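Local coordinates for protein diol-dehydratase (Roseburia inulinivorans, PDB 5I2A) that probably dehydrates 1,2-propanediol without vitamin B12, as a lyase of the glycyl radical enzyme family, at residues G356-T360 / W386-S390; L595-T599 / L714-P718. All coordinates share one frame; numbering follows the deposited sequence.

Contact 1: G356-T360 / W386-S390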
ATOM      1  N   GLY A 356      -6.598 -41.443   7.690  1.00 23.72           N
ATOM      2  CA  GLY A 356      -5.493 -42.305   7.301  1.00 22.19           C
ATOM      3  C   GLY A 356      -5.892 -43.619   6.644  1.00 21.59           C
ATOM      4  O   GLY A 356      -5.113 -44.569   6.637  1.00 23.31           O
ATOM      5  N   ARG A 357      -7.100 -43.676   6.087  1.00 20.52           N
ATOM      6  CA  ARG A 357      -7.527 -44.838   5.310  1.00 23.78           C
ATOM      7  C   ARG A 357      -7.557 -44.532   3.817  1.00 20.64           C
ATOM      8  O   ARG A 357      -7.498 -43.373   3.427  1.00 21.27           O
ATOM      9  CB  ARG A 357      -8.895 -45.306   5.780  1.00 25.47           C
ATOM     10  CG  ARG A 357      -8.877 -45.685   7.238  1.00 30.46           C
ATOM     11  CD  ARG A 357     -10.206 -46.186   7.738  1.00 36.15           C
ATOM     12  NE  ARG A 357     -10.135 -46.435   9.177  1.00 37.26           N
ATOM     13  CZ  ARG A 357     -11.116 -46.966   9.896  1.00 35.61           C
ATOM     14  NH1 ARG A 357     -12.249 -47.316   9.314  1.00 35.97           N
ATOM     15  NH2 ARG A 357     -10.960 -47.147  11.199  1.00 37.67           N
ATOM     16  N   ASP A 358      -7.663 -45.560   2.982  1.00 18.05           N
ATOM     17  CA  ASP A 358      -7.614 -45.341   1.537  1.00 19.29           C
ATOM     18  C   ASP A 358      -8.822 -44.539   1.080  1.00 20.62           C
ATOM     19  O   ASP A 358      -9.930 -44.790   1.512  1.00 20.50           O
ATOM     20  CB  ASP A 358      -7.542 -46.658   0.768  1.00 21.32           C
ATOM     21  CG  ASP A 358      -7.235 -46.448  -0.710  1.00 18.59           C
ATOM     22  OD1 ASP A 358      -6.299 -45.689  -1.023  1.00 17.62           O
ATOM     23  OD2 ASP A 358      -7.932 -47.032  -1.556  1.00 19.78           O
ATOM     24  N   ALA A 359      -8.606 -43.576   0.195  1.00 16.29           N
ATOM     25  CA  ALA A 359      -9.660 -42.630  -0.158  1.00 16.36           C
ATOM     26  C   ALA A 359     -10.360 -42.974  -1.464  1.00 17.38           C
ATOM     27  O   ALA A 359     -11.225 -42.225  -1.919  1.00 17.92           O
ATOM     28  CB  ALA A 359      -9.082 -41.212  -0.238  1.00 17.59           C
ATOM     29  N   THR A 360      -9.974 -44.093  -2.068  1.00 17.63           N
ATOM     30  CA  THR A 360     -10.527 -44.499  -3.352  1.00 17.47           C
ATOM     31  C   THR A 360     -12.043 -44.593  -3.291  1.00 18.75           C
ATOM     32  O   THR A 360     -12.591 -45.104  -2.333  1.00 17.21           O
ATOM     33  CB  THR A 360      -9.952 -45.856  -3.792  1.00 19.02           C
ATOM     34  OG1 THR A 360      -8.528 -45.772  -3.837  1.00 18.63           O
ATOM     35  CG2 THR A 360     -10.467 -46.251  -5.163  1.00 15.58           C
ATOM     36  N   TRP A 386       0.060 -44.360  -1.983  1.00 16.80           N
ATOM     37  CA  TRP A 386       0.531 -44.623  -0.620  1.00 17.78           C
ATOM     38  C   TRP A 386       0.518 -46.128  -0.357  1.00 20.63           C
ATOM     39  O   TRP A 386       0.021 -46.894  -1.179  1.00 19.86           O
ATOM     40  CB  TRP A 386      -0.306 -43.854   0.416  1.00 15.89           C
ATOM     41  CG  TRP A 386      -1.668 -44.405   0.688  1.00 18.63           C
ATOM     42  CD1 TRP A 386      -2.722 -44.464  -0.174  1.00 17.07           C
ATOM     43  CD2 TRP A 386      -2.135 -44.938   1.928  1.00 17.06           C
ATOM     44  NE1 TRP A 386      -3.810 -45.018   0.447  1.00 17.86           N
ATOM     45  CE2 TRP A 386      -3.478 -45.315   1.742  1.00 16.93           C
ATOM     46  CE3 TRP A 386      -1.545 -45.133   3.183  1.00 19.26           C
ATOM     47  CZ2 TRP A 386      -4.246 -45.886   2.759  1.00 19.46           C
ATOM     48  CZ3 TRP A 386      -2.307 -45.706   4.198  1.00 18.93           C
ATOM     49  CH2 TRP A 386      -3.643 -46.072   3.977  1.00 19.97           C
ATOM     50  N   HIS A 387       1.082 -46.556   0.768  1.00 21.77           N
ATOM     51  CA  HIS A 387       1.248 -47.984   1.019  1.00 25.04           C
ATOM     52  C   HIS A 387      -0.085 -48.728   1.015  1.00 22.35           C
ATOM     53  O   HIS A 387      -0.145 -49.879   0.623  1.00 27.17           O
ATOM     54  CB  HIS A 387       2.002 -48.219   2.337  1.00 23.75           C
ATOM     55  CG  HIS A 387       1.219 -47.883   3.575  1.00 31.11           C
ATOM     56  ND1 HIS A 387       1.400 -46.709   4.278  1.00 31.60           N
ATOM     57  CD2 HIS A 387       0.286 -48.592   4.259  1.00 27.82           C
ATOM     58  CE1 HIS A 387       0.602 -46.703   5.332  1.00 32.58           C
ATOM     59  NE2 HIS A 387      -0.086 -47.832   5.342  1.00 32.63           N
ATOM     60  N   GLY A 388      -1.161 -48.047   1.388  1.00 21.49           N
ATOM     61  CA  GLY A 388      -2.481 -48.653   1.356  1.00 16.92           C
ATOM     62  C   GLY A 388      -3.328 -48.340   0.132  1.00 21.39           C
ATOM     63  O   GLY A 388      -4.530 -48.565   0.150  1.00 19.17           O
ATOM     64  N   SER A 389      -2.717 -47.829  -0.937  1.00 19.36           N
ATOM     65  CA  SER A 389      -3.465 -47.567  -2.174  1.00 17.28           C
ATOM     66  C   SER A 389      -4.218 -48.808  -2.652  1.00 20.20           C
ATOM     67  O   SER A 389      -3.677 -49.899  -2.638  1.00 19.52           O
ATOM     68  CB  SER A 389      -2.534 -47.100  -3.305  1.00 17.98           C
ATOM     69  OG  SER A 389      -2.098 -45.771  -3.121  1.00 18.62           O
ATOM     70  N   SER A 390      -5.463 -48.624  -3.066  1.00 16.67           N
ATOM     71  CA  SER A 390      -6.211 -49.657  -3.770  1.00 19.66           C
ATOM     72  C   SER A 390      -5.440 -50.173  -4.985  1.00 22.90           C
ATOM     73  O   SER A 390      -5.054 -49.402  -5.864  1.00 18.92           O
ATOM     74  CB  SER A 390      -7.567 -49.111  -4.197  1.00 14.48           C
ATOM     75  OG  SER A 390      -8.070 -49.801  -5.315  1.00 19.55           O
TER
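D358 and S389 bring two loop backbones to 6.0 Å between CA atoms where W386-S389 folds into a type I beta turn, its ends joined by the bond from S389 N to W386 O. The indole of W386 reaches across to D358, and NE1 gives OD1 a nearly straight hydrogen bond of 3.0 Å (170° at the hydrogen). OD1 lies near the ring plane but is met on its anti side, somewhat out of the carboxylate plane, with carboxylate and indole planes 27° apart. The other oxygen, D358 OD2, accepts from T360 OG1 at 2.7 Å, and weakly from S390 N at 3.3 Å, so both carboxylate oxygens are gripped. With CG anti to the backbone N (chi1 -170°), the carboxylate of D358 reaches the turn. Farther along the indole, W386 CZ2 lies 3.4 Å from D358 N and CH2 3.4 Å from G356 O, while G388 N sits over one face. Replacing W386 by an alanine would probably leave D358 OD1 without its indole donor and open a gap between G388 N and the G356-D358 backbone. S390 caps helix 391-402, its OG bonded to L393 N and also to Y4 OH. D413 and E414 of helix 413-422 also touch W386. The contact joins the loops after strands 346-350 and 380-385, adjacent and parallel in a five-stranded mixed sheet and linked through helix 362-374 as a beta-alpha-beta unit.

Contact 2: L595-T599 / L714-P718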
ATOM      1  N   LEU A 595      30.351 -23.381 -34.475  1.00 23.09           N
ATOM      2  CA  LEU A 595      29.721 -22.306 -33.722  1.00 25.00           C
ATOM      3  C   LEU A 595      28.451 -21.908 -34.439  1.00 26.65           C
ATOM      4  O   LEU A 595      28.391 -21.978 -35.662  1.00 32.08           O
ATOM      5  CB  LEU A 595      30.670 -21.121 -33.570  1.00 21.34           C
ATOM      6  CG  LEU A 595      32.056 -21.454 -33.017  1.00 26.17           C
ATOM      7  CD1 LEU A 595      32.914 -20.197 -32.978  1.00 29.27           C
ATOM      8  CD2 LEU A 595      31.986 -22.093 -31.628  1.00 23.57           C
ATOM      9  N   ASP A 596      27.430 -21.505 -33.692  1.00 22.66           N
ATOM     10  CA  ASP A 596      26.104 -21.328 -34.272  1.00 19.50           C
ATOM     11  C   ASP A 596      25.672 -19.869 -34.331  1.00 18.15           C
ATOM     12  O   ASP A 596      26.439 -18.976 -34.003  1.00 19.91           O
ATOM     13  CB  ASP A 596      25.065 -22.155 -33.489  1.00 25.17           C
ATOM     14  CG  ASP A 596      24.959 -21.741 -32.009  1.00 23.18           C
ATOM     15  OD1 ASP A 596      25.550 -20.721 -31.603  1.00 22.72           O
ATOM     16  OD2 ASP A 596      24.276 -22.448 -31.245  1.00 26.34           O
ATOM     17  N   ALA A 597      24.420 -19.651 -34.718  1.00 19.75           N
ATOM     18  CA  ALA A 597      23.867 -18.313 -34.855  1.00 19.66           C
ATOM     19  C   ALA A 597      23.888 -17.549 -33.532  1.00 24.64           C
ATOM     20  O   ALA A 597      24.147 -16.339 -33.506  1.00 24.76           O
ATOM     21  CB  ALA A 597      22.455 -18.388 -35.395  1.00 22.77           C
ATOM     22  N   THR A 598      23.622 -18.253 -32.434  1.00 19.22           N
ATOM     23  CA  THR A 598      23.610 -17.611 -31.120  1.00 20.02           C
ATOM     24  C   THR A 598      25.010 -17.100 -30.790  1.00 20.31           C
ATOM     25  O   THR A 598      25.181 -15.966 -30.364  1.00 22.74           O
ATOM     26  CB  THR A 598      23.112 -18.575 -30.009  1.00 18.79           C
ATOM     27  OG1 THR A 598      21.770 -18.975 -30.302  1.00 23.30           O
ATOM     28  CG2 THR A 598      23.124 -17.886 -28.649  1.00 17.33           C
ATOM     29  N   THR A 599      26.019 -17.931 -31.005  1.00 20.88           N
ATOM     30  CA  THR A 599      27.381 -17.497 -30.743  1.00 21.03           C
ATOM     31  C   THR A 599      27.794 -16.366 -31.702  1.00 22.19           C
ATOM     32  O   THR A 599      28.436 -15.399 -31.301  1.00 21.16           O
ATOM     33  CB  THR A 599      28.348 -18.663 -30.847  1.00 24.71           C
ATOM     34  OG1 THR A 599      27.994 -19.638 -29.863  1.00 24.89           O
ATOM     35  CG2 THR A 599      29.780 -18.204 -30.604  1.00 21.61           C
ATOM     36  N   LEU A 714      26.388 -30.240 -25.980  1.00 16.91           N
ATOM     37  CA  LEU A 714      26.829 -29.212 -26.918  1.00 18.46           C
ATOM     38  C   LEU A 714      26.120 -27.887 -26.660  1.00 19.31           C
ATOM     39  O   LEU A 714      25.037 -27.849 -26.073  1.00 18.45           O
ATOM     40  CB  LEU A 714      26.593 -29.659 -28.367  1.00 18.97           C
ATOM     41  CG  LEU A 714      27.298 -30.956 -28.779  1.00 19.60           C
ATOM     42  CD1 LEU A 714      27.128 -31.237 -30.277  1.00 21.34           C
ATOM     43  CD2 LEU A 714      28.769 -30.925 -28.388  1.00 19.73           C
ATOM     44  N   ALA A 715      26.742 -26.804 -27.108  1.00 18.77           N
ATOM     45  CA  ALA A 715      26.233 -25.458 -26.898  1.00 16.35           C
ATOM     46  C   ALA A 715      24.787 -25.267 -27.369  1.00 19.45           C
ATOM     47  O   ALA A 715      24.405 -25.693 -28.460  1.00 17.50           O
ATOM     48  CB  ALA A 715      27.140 -24.453 -27.602  1.00 19.19           C
ATOM     49  N   HIS A 716      23.998 -24.635 -26.506  1.00 17.26           N
ATOM     50  CA  HIS A 716      22.642 -24.170 -26.799  1.00 18.57           C
ATOM     51  C   HIS A 716      21.624 -25.289 -27.015  1.00 13.75           C
ATOM     52  O   HIS A 716      20.500 -25.026 -27.416  1.00 14.61           O
ATOM     53  CB  HIS A 716      22.680 -23.209 -27.993  1.00 16.62           C
ATOM     54  CG  HIS A 716      23.715 -22.137 -27.834  1.00 19.16           C
ATOM     55  ND1 HIS A 716      24.591 -21.784 -28.836  1.00 18.85           N
ATOM     56  CD2 HIS A 716      24.049 -21.383 -26.757  1.00 20.10           C
ATOM     57  CE1 HIS A 716      25.410 -20.846 -28.391  1.00 20.88           C
ATOM     58  NE2 HIS A 716      25.105 -20.586 -27.130  1.00 20.19           N
ATOM     59  N   THR A 717      22.000 -26.524 -26.698  1.00 16.43           N
ATOM     60  CA  THR A 717      21.041 -27.633 -26.705  1.00 18.09           C
ATOM     61  C   THR A 717      20.300 -27.656 -25.358  1.00 18.70           C
ATOM     62  O   THR A 717      20.734 -26.987 -24.423  1.00 17.61           O
ATOM     63  CB  THR A 717      21.737 -28.977 -26.968  1.00 17.49           C
ATOM     64  OG1 THR A 717      22.630 -29.277 -25.892  1.00 16.41           O
ATOM     65  CG2 THR A 717      22.493 -28.944 -28.334  1.00 15.86           C
ATOM     66  N   PRO A 718      19.177 -28.400 -25.262  1.00 16.48           N
ATOM     67  CA  PRO A 718      18.392 -28.365 -24.015  1.00 16.68           C
ATOM     68  C   PRO A 718      19.171 -28.858 -22.800  1.00 18.04           C
ATOM     69  O   PRO A 718      20.061 -29.689 -22.953  1.00 17.82           O
ATOM     70  CB  PRO A 718      17.213 -29.305 -24.312  1.00 16.21           C
ATOM     71  CG  PRO A 718      17.050 -29.224 -25.825  1.00 15.51           C
ATOM     72  CD  PRO A 718      18.456 -29.102 -26.347  1.00 15.84           C
TER
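H716 and D596 form a His-carboxylate hydrogen bond at the protein surface, at the start of helix 597-613, where D596 is the N-cap. Imidazole and carboxylate are nearly coplanar, 14° apart: H716 ND1 points its N-H at the syn lone pair of D596 OD2, a short 2.5 Å away. D596 CG sits between its own backbone N and carbonyl carbon (chi1 61°), a placing consistent with one carboxylate serving two partners, for D596 OD1 takes the capping bond from T599 N at 2.9 Å. With a bond on each oxygen, the carboxylate is probably kept from turning; its charge would probably favour a protonated, cationic imidazole. T598 and H716 approach each other from opposite directions, T598 CB lying over one face in a CH-pi contact, 3.8 Å from the centroid of the H716 ring, with CG2 alongside near NE2. A715 CB covers part of the other face, so the ring is wedged between a helix residue and its own neighbour in the chain. H716 is carried on the type II beta turn L714-T717, in which T717 OG1 also bonds to L714 O; A715 N is held by N590 OD1. T599 approaches at about a right angle, setting OG1 at the ring edge, 3.2 Å from CE1 of H716.

In the fold
From the N terminus the chain first reaches 356-360, passes through helix 362-374 and strand 380-385, and closes contact 1 at 386-390, a short local loop just beyond the C-terminal ends of the adjacent parallel strands 346-350 and 380-385. Contact 2 opens much later, at 595-599, and closes at 714-718 after 114 intervening residues, a little over half of them helical, tying the start of helix 597-613 to the loop between helices 699-703 and 734-741. The two loops follow one another in series and neither enclose nor cross each other. The centres of contact 1 and contact 2 are 48 Å apart, on opposite sides of the chain's centre. The nearest atoms of contact 1 and contact 2 are about 32 Å apart.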